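Local coordinates for SnoaL-like domain-containing protein (Kribbella flavida, PDB 4GB5), which is of unknown function but carries a SnoaL-like domain of the NTF2 clan, a cone-shaped alpha-plus-beta fold that often shapes a small-molecule pocket, at residues R10-E15 with D130-S135; D44-S47 with P52-T55. All blocks are in the same frame, centred on the assembly; numbering follows the deposited sequence.

Overall arrangement
Starting at the N terminus, helix 6-25 comes first, and its residues 10-15 wait more than a hundred residues for their partner: contact 1 closes when the beginning of strand 131-145 (segment 130-135) reaches the helix. Inside that long loop sits contact 2, a local closure in which 44-47, at the end of strand 41-44, meets 52-55 a few residues later, around the short helix 46-49. The two are nested, not crossed. Contact 1 ties the first helix to the mixed sheet, while contact 2 turns the chain back into strand 54-56, outermost in the sheet of this chain. Their centres lie about 22 Å apart, and strand 41-44 runs beside strand 131-145, joining both to one sheet.

Contact 1: R10-E15 with D130-S135; sequences RAEIIE and DGWRLS
Trp-132 meets Ile-13 and Glu-12 where the first helix of this NTF2-like fold lies against the sheet. Asp-130 ends the turn and the strand starts at Gly-131. Next comes Trp-132, whose CB points toward the helix. One face of its indole takes Ile-13: CD1 sits 3.7 Å from the centroid of the six-membered ring, nearly on the ring normal, a CH-pi contact. Ile-13 CG1 adds a 3.7 Å contact to Trp-132 CD2, at the ring junction. With chi1 at -71°, CG1 of Ile-13 is anti to the carbonyl carbon, which carries the CG1-CD1 branch over the indole. At the ring edge, Glu-12 OE1 lies in plane, 3.6 Å from Trp-132 CD1, but Glu-12 is modelled in two conformers and this contact is less certain. The indole NE1 hydrogen-bonds to OD1 of Asp-9, one helical turn before Ile-13. CB of Arg-133 leaves away from the helix, but the chain folds back along its own strand and NH1 donates to Trp-132 O (3.0 Å). Leu-134 continues the apolar side against Leu-16 and Phe-17. Between 10-15 and 130-135, where no hydrogen bond crosses, the contact is thus mainly apolar, while the NE1 bond to Asp-9 probably helps fix the ring's rotation.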
# COMPACT_ATOMS: atom_id res chain seq x y z
N ARG A 10 -15.10 -1.22 11.68
CA ARG A 10 -13.79 -0.75 11.22
C ARG A 10 -13.33 -1.53 10.03
O ARG A 10 -12.86 -0.95 9.06
CB ARG A 10 -12.73 -0.87 12.34
CG ARG A 10 -11.38 -0.29 11.89
CD ARG A 10 -10.21 -0.74 12.71
NE ARG A 10 -10.44 -0.60 14.13
CZ ARG A 10 -9.98 0.38 14.90
NH1 ARG A 10 -9.29 1.39 14.39
NH2 ARG A 10 -10.23 0.35 16.21
N ALA A 11 -13.40 -2.85 10.11
CA ALA A 11 -12.92 -3.67 9.00
C ALA A 11 -13.74 -3.40 7.71
O ALA A 11 -13.18 -3.34 6.62
CB ALA A 11 -12.94 -5.16 9.38
N GLU A 12 -15.04 -3.23 7.85
CA GLU A 12 -15.90 -2.96 6.71
C GLU A 12 -15.60 -1.59 6.10
O GLU A 12 -15.61 -1.44 4.86
CB GLU A 12 -17.39 -3.12 7.07
CG GLU A 12 -17.82 -4.58 7.25
CD GLU A 12 -19.27 -4.73 7.65
OE1 GLU A 12 -19.95 -3.70 7.82
OE2 GLU A 12 -19.73 -5.89 7.79
N ILE A 13 -15.29 -0.62 6.96
CA ILE A 13 -14.94 0.73 6.51
C ILE A 13 -13.60 0.67 5.77
O ILE A 13 -13.45 1.28 4.69
CB ILE A 13 -14.92 1.71 7.67
CG1 ILE A 13 -16.33 1.96 8.15
CG2 ILE A 13 -14.22 3.04 7.31
CD1 ILE A 13 -16.35 2.68 9.49
N ILE A 14 -12.62 -0.05 6.30
CA ILE A 14 -11.34 -0.18 5.60
C ILE A 14 -11.57 -0.87 4.26
O ILE A 14 -11.02 -0.43 3.23
CB ILE A 14 -10.25 -0.84 6.47
CG1 ILE A 14 -9.90 0.10 7.60
CG2 ILE A 14 -8.99 -1.18 5.65
CD1 ILE A 14 -9.01 -0.44 8.67
N GLU A 15 -12.36 -1.92 4.23
CA GLU A 15 -12.61 -2.64 2.97
C GLU A 15 -13.26 -1.74 1.95
O GLU A 15 -13.03 -1.91 0.75
CB GLU A 15 -13.49 -3.85 3.25
CG GLU A 15 -13.78 -4.70 2.08
CD GLU A 15 -14.45 -6.00 2.47
OE1 GLU A 15 -13.76 -6.95 2.91
OE2 GLU A 15 -15.69 -6.04 2.35
N ASP A 130 -27.84 -0.80 3.96
CA ASP A 130 -27.14 -1.79 3.14
C ASP A 130 -25.63 -1.81 3.42
O ASP A 130 -24.83 -2.29 2.61
CB ASP A 130 -27.39 -1.51 1.66
CG ASP A 130 -28.84 -1.70 1.26
OD1 ASP A 130 -29.35 -2.83 1.42
OD2 ASP A 130 -29.46 -0.72 0.80
N GLY A 131 -25.24 -1.30 4.58
CA GLY A 131 -23.85 -1.33 4.99
C GLY A 131 -23.18 0.03 4.92
O GLY A 131 -23.78 1.04 4.52
N TRP A 132 -21.93 0.08 5.33
CA TRP A 132 -21.16 1.32 5.30
C TRP A 132 -21.00 1.84 3.89
O TRP A 132 -20.76 1.05 2.94
CB TRP A 132 -19.80 1.14 5.97
CG TRP A 132 -19.91 1.03 7.47
CD1 TRP A 132 -19.99 -0.12 8.22
CD2 TRP A 132 -19.97 2.12 8.41
NE1 TRP A 132 -20.09 0.19 9.56
CE2 TRP A 132 -20.07 1.56 9.70
CE3 TRP A 132 -19.90 3.52 8.29
CZ2 TRP A 132 -20.13 2.34 10.86
CZ3 TRP A 132 -19.98 4.30 9.44
CH2 TRP A 132 -20.10 3.71 10.71
N ARG A 133 -21.06 3.16 3.75
CA ARG A 133 -20.80 3.82 2.47
C ARG A 133 -20.01 5.10 2.69
O ARG A 133 -20.14 5.77 3.73
CB ARG A 133 -22.15 4.25 1.81
CG ARG A 133 -23.09 3.10 1.37
CD ARG A 133 -22.50 2.27 0.25
NE ARG A 133 -23.43 1.26 -0.25
CZ ARG A 133 -23.60 0.06 0.28
NH1 ARG A 133 -22.91 -0.33 1.33
NH2 ARG A 133 -24.47 -0.78 -0.29
N LEU A 134 -19.19 5.44 1.71
CA LEU A 134 -18.42 6.67 1.76
C LEU A 134 -19.31 7.83 1.27
O LEU A 134 -19.76 7.85 0.11
CB LEU A 134 -17.17 6.57 0.87
CG LEU A 134 -16.08 5.60 1.30
CD1 LEU A 134 -14.96 5.53 0.31
CD2 LEU A 134 -15.54 5.99 2.66
N SER A 135 -19.57 8.77 2.16
CA SER A 135 -20.47 9.90 1.91
C SER A 135 -19.76 11.19 1.54
O SER A 135 -20.36 12.09 0.99
CB SER A 135 -21.33 10.17 3.15
OG SER A 135 -20.49 10.33 4.29

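Contact 2: D44-S47 with P52-T55; sequences DFES and PPMT
Asp-44 lies alongside Pro-53 in a tight strand-to-strand connection in which an Asx turn leads out of strand 41-44 into the short helix 46-49, after which the chain enters strand 54-56, outermost in the sheet of this chain. The turn is made by one hydrogen bond: Glu-46 N donates to Asp-44 OD1 (2.9 Å, 157°), meeting the oxygen nearly along its C-O bond. A chi1 of 177° sets Asp-44 CG opposite the backbone N and beside the carbonyl carbon, which lets OD1 reach forward to that N-H. Across the contact the touching is van der Waals. The side chains of Asp-44 and Pro-53 point the same way, with OD2 3.5 Å from Pro-53 CG. Glu-46, whose chain is extended beyond CG, brings its carboxylate to both prolines: CD lies 3.9 Å from Pro-52 CA, and OE1 3.7 Å from Pro-53 CD. The carboxylates therefore meet C-H groups of the proline residues. Backbone pairing of Asp-44 with Val-137 and Leu-139, and of Met-54 (a selenomethionine) with Ile-43, places both ends of the connection in the sheet. One water links the segments, accepting from Phe-45 N at 2.9 Å and donating weakly to Pro-52 O at 3.3 Å.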
# COMPACT_ATOMS: atom_id res chain seq x y z
N ASP A 44 -14.49 16.55 -2.98
CA ASP A 44 -13.58 17.66 -2.95
C ASP A 44 -12.24 17.21 -3.47
O ASP A 44 -11.44 16.53 -2.76
CB ASP A 44 -13.46 18.19 -1.52
CG ASP A 44 -12.45 19.33 -1.39
OD1 ASP A 44 -11.70 19.61 -2.36
OD2 ASP A 44 -12.37 19.91 -0.28
N PHE A 45 -11.97 17.56 -4.72
CA PHE A 45 -10.69 17.27 -5.35
C PHE A 45 -9.97 18.58 -5.64
O PHE A 45 -9.10 18.68 -6.48
CB PHE A 45 -10.91 16.48 -6.66
CG PHE A 45 -11.62 15.17 -6.43
CD1 PHE A 45 -11.01 14.14 -5.74
CD2 PHE A 45 -12.92 14.96 -6.91
CE1 PHE A 45 -11.66 12.92 -5.52
CE2 PHE A 45 -13.58 13.74 -6.67
CZ PHE A 45 -12.95 12.73 -5.98
N GLU A 46 -10.36 19.62 -4.92
CA GLU A 46 -9.87 20.98 -5.21
C GLU A 46 -8.35 21.10 -5.22
O GLU A 46 -7.78 21.82 -6.04
CB GLU A 46 -10.47 21.97 -4.22
CG GLU A 46 -10.17 23.41 -4.60
CD GLU A 46 -10.93 24.42 -3.75
OE1 GLU A 46 -11.40 24.07 -2.64
OE2 GLU A 46 -11.06 25.59 -4.19
N SER A 47 -7.71 20.39 -4.29
CA SER A 47 -6.24 20.34 -4.18
C SER A 47 -5.55 19.87 -5.47
O SER A 47 -4.37 20.16 -5.70
CB SER A 47 -5.84 19.45 -3.00
OG SER A 47 -4.44 19.25 -2.95
N PRO A 52 -14.11 23.59 -6.60
CA PRO A 52 -14.45 23.57 -5.17
C PRO A 52 -15.33 22.36 -4.80
O PRO A 52 -15.90 21.71 -5.68
CB PRO A 52 -15.24 24.86 -4.99
CG PRO A 52 -15.84 25.11 -6.34
CD PRO A 52 -14.81 24.66 -7.32
N PRO A 53 -15.47 22.10 -3.50
CA PRO A 53 -16.32 20.99 -3.07
C PRO A 53 -17.72 21.11 -3.63
O PRO A 53 -18.26 22.23 -3.82
CB PRO A 53 -16.34 21.14 -1.54
CG PRO A 53 -15.14 21.89 -1.20
CD PRO A 53 -14.84 22.79 -2.36
N MSE A 54 -18.30 19.97 -3.94
CA MSE A 54 -19.69 19.93 -4.32
C MSE A 54 -20.37 18.68 -3.83
O MSE A 54 -19.72 17.69 -3.53
CB MSE A 54 -19.83 20.07 -5.83
CG MSE A 54 -19.01 19.16 -6.66
SE MSE A 54 -19.06 19.76 -8.52
CE MSE A 54 -18.27 18.17 -9.30
N THR A 55 -21.70 18.72 -3.77
CA THR A 55 -22.47 17.54 -3.41
C THR A 55 -23.27 17.23 -4.64
O THR A 55 -24.02 18.09 -5.11
CB THR A 55 -23.38 17.76 -2.19
OG1 THR A 55 -22.58 18.10 -1.05
CG2 THR A 55 -24.15 16.55 -1.89
O HOH W 1 -13.78 19.22 -6.28